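Local coordinates for putative acetyl/propionyl-CoA carboxylase, alpha subunit (PDB 2O1Q), which is probably a cupin-type oxidoreductase, a putative acetylacetone dioxygenase that carries a zinc ion bound by histidines in the crystal, at residues V61-G66 with P120-K125; G29-K34 with S55-H60. All coordinates share one frame; numbering follows the deposited sequence.

How the contacts relate
Following the chain from its N terminus, contact 2 comes first: residues 29-34, leading into strand 32-39, meet residues 55-60 on strand 55-62 and close a loop that runs out and back through strand 44-51. Contact 1 opens just after, with residues 61-66, and closes a longer, mostly beta loop at residues 120-125. The two loops therefore stand in series, neither nested nor crossed. Strand 55-62 is common to both: contact 2 packs its beginning against the start of strand 32-39, and contact 1 pairs its end with strand 121-124. This strand delivers H60 and H62 to one zinc ion, so two metal ligands ride on a strand held at both ends.

Contact 1. Residues V61-G66 with P120-K125; sequences VHVGPG and PLTFVK. With ZN (zinc ion), chain C.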
loop_
_atom_site.group_PDB
_atom_site.type_symbol
_atom_site.label_atom_id
_atom_site.label_comp_id
_atom_site.label_asym_id
_atom_site.label_seq_id
_atom_site.Cartn_x
_atom_site.Cartn_y
_atom_site.Cartn_z
ATOM N N VAL A 61 0.860 -5.381 18.416
ATOM C CA VAL A 61 1.604 -4.389 17.611
ATOM C C VAL A 61 1.066 -4.390 16.181
ATOM O O VAL A 61 0.816 -5.454 15.605
ATOM C CB VAL A 61 3.084 -4.652 17.648
ATOM C CG1 VAL A 61 3.855 -3.510 16.944
ATOM C CG2 VAL A 61 3.546 -4.767 19.102
ATOM N N HIS A 62 0.819 -3.195 15.682
ATOM C CA HIS A 62 0.449 -3.006 14.280
ATOM C C HIS A 62 1.694 -2.995 13.409
ATOM O O HIS A 62 2.567 -2.160 13.573
ATOM C CB HIS A 62 -0.312 -1.709 14.077
ATOM C CG HIS A 62 -1.645 -1.710 14.746
ATOM N ND1 HIS A 62 -2.809 -1.778 14.029
ATOM C CD2 HIS A 62 -2.002 -1.777 16.060
ATOM C CE1 HIS A 62 -3.836 -1.786 14.869
ATOM N NE2 HIS A 62 -3.369 -1.880 16.097
ATOM N N VAL A 63 1.752 -3.904 12.452
ATOM C CA VAL A 63 2.915 -3.981 11.536
ATOM C C VAL A 63 2.748 -2.986 10.389
ATOM O O VAL A 63 3.709 -2.685 9.726
ATOM C CB VAL A 63 3.236 -5.410 11.000
ATOM C CG1 VAL A 63 3.302 -6.425 12.143
ATOM C CG2 VAL A 63 2.325 -5.810 9.878
ATOM N N GLY A 64 1.517 -2.510 10.136
ATOM C CA GLY A 64 1.255 -1.481 9.168
ATOM C C GLY A 64 0.252 -0.531 9.748
ATOM O O GLY A 64 -0.319 -0.736 10.838
ATOM N N PRO A 65 0.003 0.516 8.996
ATOM C CA PRO A 65 -0.948 1.479 9.439
ATOM C C PRO A 65 -2.380 0.953 9.537
ATOM O O PRO A 65 -2.846 0.182 8.701
ATOM C CB PRO A 65 -0.761 2.602 8.396
ATOM C CG PRO A 65 -0.398 1.959 7.213
ATOM C CD PRO A 65 0.536 0.838 7.662
ATOM N N GLY A 66 -3.082 1.480 10.519
ATOM C CA GLY A 66 -4.491 1.217 10.703
ATOM C C GLY A 66 -5.205 2.503 10.983
ATOM O O GLY A 66 -4.617 3.433 11.508
ATOM N N PRO A 120 -0.896 -7.503 9.237
ATOM C CA PRO A 120 -1.379 -8.143 10.481
ATOM C C PRO A 120 -1.123 -7.428 11.767
ATOM O O PRO A 120 -0.487 -6.380 11.800
ATOM C CB PRO A 120 -0.604 -9.465 10.508
ATOM C CG PRO A 120 0.674 -9.215 9.712
ATOM C CD PRO A 120 0.264 -8.206 8.643
ATOM N N LEU A 121 -1.745 -7.946 12.814
ATOM C CA LEU A 121 -1.417 -7.573 14.180
ATOM C C LEU A 121 -0.523 -8.673 14.747
ATOM O O LEU A 121 -0.846 -9.892 14.614
ATOM C CB LEU A 121 -2.671 -7.413 15.045
ATOM C CG LEU A 121 -3.734 -6.457 14.518
ATOM C CD1 LEU A 121 -4.915 -6.313 15.491
ATOM C CD2 LEU A 121 -3.107 -5.123 14.153
ATOM N N THR A 122 0.549 -8.257 15.416
ATOM C CA THR A 122 1.393 -9.167 16.185
ATOM C C THR A 122 0.925 -9.115 17.648
ATOM O O THR A 122 1.141 -8.130 18.339
ATOM C CB THR A 122 2.865 -8.837 16.071
ATOM O OG1 THR A 122 3.213 -8.821 14.681
ATOM C CG2 THR A 122 3.704 -9.859 16.835
ATOM N N PHE A 123 0.295 -10.194 18.098
ATOM C CA PHE A 123 -0.048 -10.296 19.494
ATOM C C PHE A 123 1.189 -10.739 20.246
ATOM O O PHE A 123 1.887 -11.661 19.789
ATOM C CB PHE A 123 -1.255 -11.224 19.744
ATOM C CG PHE A 123 -2.571 -10.633 19.279
ATOM C CD1 PHE A 123 -2.972 -10.812 17.948
ATOM C CD2 PHE A 123 -3.357 -9.902 20.106
ATOM C CE1 PHE A 123 -4.145 -10.223 17.461
ATOM C CE2 PHE A 123 -4.549 -9.312 19.643
ATOM C CZ PHE A 123 -4.933 -9.486 18.299
ATOM N N VAL A 124 1.462 -10.039 21.359
ATOM C CA VAL A 124 2.726 -10.159 22.084
ATOM C C VAL A 124 2.537 -10.515 23.543
ATOM O O VAL A 124 1.490 -10.307 24.131
ATOM C CB VAL A 124 3.582 -8.878 21.957
ATOM C CG1 VAL A 124 3.983 -8.669 20.482
ATOM C CG2 VAL A 124 2.892 -7.647 22.554
ATOM N N LYS A 125 3.588 -11.133 24.066
ATOM C CA LYS A 125 3.753 -11.408 25.492
ATOM C C LYS A 125 4.266 -10.142 26.139
ATOM O O LYS A 125 4.705 -9.216 25.431
ATOM C CB LYS A 125 4.776 -12.536 25.680
ATOM C CG LYS A 125 4.309 -13.872 25.175
ATOM C CD LYS A 125 5.368 -14.970 25.354
ATOM C CE LYS A 125 5.329 -15.992 24.213
ATOM N NZ LYS A 125 6.473 -16.945 24.254
HETATM ZN ZN ZN C . -4.418 -2.072 17.887
HETATM O O HOH W 1 -1.034 -3.946 10.634
#
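V61 and T122 pair as an antiparallel hydrogen-bonded couple, exchanging two backbone bonds of 2.8 Å, V61 N to T122 O and T122 N to V61 O; the second is the straighter, at 165°. Past them, V63 N gives P120 O a weak bond. One water continues the join where the strands part, accepting from G64 N and lying 2.8 Å from P120 O, to which it can donate.

The next pair, H62 and L121, is non-hydrogen-bonded and sends its side chains to the same face. They run alongside each other, and methyl CD2 of L121 lies over the imidazole face of H62, 3.5 Å from the ring centroid, a CH-pi contact. A branched aliphatic suits this place because it covers the ring while leaving NE2 to bind zinc at 2.1 Å.

On the opposite face V61, a beta-branched residue well suited to a strand, touches V124 CG1 with CG2. Beyond the strand end, V63 (chi1 -50°) puts CG2 between its backbone N and carbonyl carbon, from where it presses tightly on P120 CD at 3.4 Å.

H60 and H102 complete the protein's share of the zinc site. V63 and P120 also pack against P120 and V63 of a second subunit, while strand 130-134 pairs with strand 121-124 through a backbone hydrogen bond between L121 and I134.

Contact 2. Residues G29-K34 with S55-H60; sequences GGIRWK and SSFAAH. With ZN (zinc ion), chain C.
H60 ND1 donates to A58 O at 2.8 Å, nearly straight at 172° and with the oxygen in the imidazole plane. Together with the zinc bond at H60 NE2, 2.0 Å, this restrains the ring's rotation; A58 thus acts as a second-shell partner through its carbonyl, so the bond does not depend on its side chain.

Across the contact the packing centres on I31. Its CG1 runs beside the backbone N (chi1 -63°), and the extended chain carries CD1 over the centre of the F57 ring, 3.7 Å from the centroid in a CH-pi contact. The two side chains cross at about a right angle. In this cupin-like domain strand 55-62, interrupted at A58 and A59, runs on from F57 to the metal histidines H60 and H62, and I31, just ahead of strand 32-39, packs the approach to that sheet against the strand that supplies them. An alanine in place of F57 would probably leave I31 CD1 without its aromatic platform and open a gap beside it.

Nearer the start of the strand, I31 CG1 lies 3.6 Å from S55 OG, whose hydroxyl is bonded to P52 O. G29 comes within 4.1 Å of S55, CA to CA; a beta carbon there would collide with S55 CA, and the positive phi of 96° likewise favours glycine.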
loop_
_atom_site.group_PDB
_atom_site.type_symbol
_atom_site.label_atom_id
_atom_site.label_comp_id
_atom_site.label_asym_id
_atom_site.label_seq_id
_atom_site.Cartn_x
_atom_site.Cartn_y
_atom_site.Cartn_z
ATOM N N GLY A 29 -14.177 -9.599 27.630
ATOM C CA GLY A 29 -15.270 -8.741 27.970
ATOM C C GLY A 29 -16.391 -8.766 27.023
ATOM O O GLY A 29 -17.298 -7.953 27.148
ATOM N N GLY A 30 -16.356 -9.673 26.050
ATOM C CA GLY A 30 -17.524 -9.865 25.215
ATOM C C GLY A 30 -17.576 -9.114 23.897
ATOM O O GLY A 30 -18.674 -8.816 23.359
ATOM N N ILE A 31 -16.420 -8.841 23.320
ATOM C CA ILE A 31 -16.323 -8.127 22.070
ATOM C C ILE A 31 -16.891 -9.021 20.945
ATOM O O ILE A 31 -16.652 -10.250 20.923
ATOM C CB ILE A 31 -14.848 -7.735 21.768
ATOM C CG1 ILE A 31 -14.300 -6.749 22.848
ATOM C CG2 ILE A 31 -14.717 -7.202 20.334
ATOM C CD1 ILE A 31 -12.895 -6.129 22.596
ATOM N N ARG A 32 -17.623 -8.386 20.035
ATOM C CA ARG A 32 -18.189 -9.013 18.842
ATOM C C ARG A 32 -17.704 -8.220 17.651
ATOM O O ARG A 32 -17.236 -7.057 17.770
ATOM C CB ARG A 32 -19.712 -9.066 18.889
ATOM C CG ARG A 32 -20.212 -10.002 19.975
ATOM C CD ARG A 32 -21.721 -10.092 19.997
ATOM N NE ARG A 32 -22.367 -8.775 19.991
ATOM C CZ ARG A 32 -23.635 -8.541 19.656
ATOM N NH1 ARG A 32 -24.434 -9.490 19.257
ATOM N NH2 ARG A 32 -24.095 -7.315 19.631
ATOM N N TRP A 33 -17.802 -8.833 16.478
ATOM C CA TRP A 33 -17.242 -8.234 15.267
ATOM C C TRP A 33 -18.036 -8.650 14.037
ATOM O O TRP A 33 -18.733 -9.657 14.094
ATOM C CB TRP A 33 -15.755 -8.538 15.146
ATOM C CG TRP A 33 -15.356 -9.882 14.683
ATOM C CD1 TRP A 33 -15.843 -11.062 15.087
ATOM C CD2 TRP A 33 -14.331 -10.178 13.730
ATOM N NE1 TRP A 33 -15.172 -12.085 14.495
ATOM C CE2 TRP A 33 -14.271 -11.565 13.606
ATOM C CE3 TRP A 33 -13.479 -9.396 12.954
ATOM C CZ2 TRP A 33 -13.368 -12.201 12.752
ATOM C CZ3 TRP A 33 -12.591 -10.024 12.112
ATOM C CH2 TRP A 33 -12.568 -11.410 12.002
ATOM N N LYS A 34 -17.807 -7.919 12.929
ATOM C CA LYS A 34 -18.212 -8.303 11.549
ATOM C C LYS A 34 -16.977 -7.994 10.744
ATOM O O LYS A 34 -16.520 -6.848 10.726
ATOM C CB LYS A 34 -19.390 -7.495 11.065
ATOM C CG LYS A 34 -20.610 -7.660 11.962
ATOM C CD LYS A 34 -21.784 -6.830 11.459
ATOM C CE LYS A 34 -22.933 -6.911 12.423
ATOM N NZ LYS A 34 -24.176 -6.253 11.904
ATOM N N SER A 55 -14.621 -4.048 28.210
ATOM C CA SER A 55 -13.895 -4.916 27.299
ATOM C C SER A 55 -12.524 -4.387 26.814
ATOM O O SER A 55 -12.190 -3.219 26.971
ATOM C CB SER A 55 -14.769 -5.338 26.103
ATOM O OG SER A 55 -15.057 -4.246 25.279
ATOM N N SER A 56 -11.733 -5.314 26.303
ATOM C CA SER A 56 -10.413 -4.985 25.873
ATOM C C SER A 56 -9.856 -5.961 24.876
ATOM O O SER A 56 -10.290 -7.097 24.839
ATOM C CB SER A 56 -9.411 -4.840 27.040
ATOM O OG SER A 56 -9.280 -6.083 27.768
ATOM N N PHE A 57 -8.831 -5.543 24.124
ATOM C CA PHE A 57 -8.054 -6.434 23.289
ATOM C C PHE A 57 -6.718 -6.796 23.869
ATOM O O PHE A 57 -6.143 -5.999 24.599
ATOM C CB PHE A 57 -7.795 -5.757 21.990
ATOM C CG PHE A 57 -8.984 -5.652 21.115
ATOM C CD1 PHE A 57 -9.406 -6.709 20.338
ATOM C CD2 PHE A 57 -9.659 -4.455 21.020
ATOM C CE1 PHE A 57 -10.507 -6.564 19.442
ATOM C CE2 PHE A 57 -10.710 -4.297 20.201
ATOM C CZ PHE A 57 -11.175 -5.360 19.395
ATOM N N ALA A 58 -6.226 -7.987 23.554
ATOM C CA ALA A 58 -4.945 -8.424 24.052
ATOM C C ALA A 58 -3.839 -7.573 23.457
ATOM O O ALA A 58 -3.965 -6.984 22.352
ATOM C CB ALA A 58 -4.715 -9.885 23.727
ATOM N N ALA A 59 -2.690 -7.572 24.154
ATOM C CA ALA A 59 -1.534 -6.755 23.715
ATOM C C ALA A 59 -1.087 -7.106 22.323
ATOM O O ALA A 59 -0.984 -8.286 21.990
ATOM C CB ALA A 59 -0.359 -6.931 24.679
ATOM N N HIS A 60 -0.831 -6.098 21.517
ATOM C CA HIS A 60 -0.499 -6.306 20.138
ATOM C C HIS A 60 0.219 -5.122 19.548
ATOM O O HIS A 60 0.219 -3.999 20.115
ATOM C CB HIS A 60 -1.741 -6.664 19.311
ATOM C CG HIS A 60 -2.734 -5.568 19.209
ATOM N ND1 HIS A 60 -3.752 -5.399 20.114
ATOM C CD2 HIS A 60 -2.877 -4.591 18.284
ATOM C CE1 HIS A 60 -4.474 -4.352 19.744
ATOM N NE2 HIS A 60 -3.952 -3.836 18.654
HETATM ZN ZN ZN C . -4.418 -2.072 17.887
#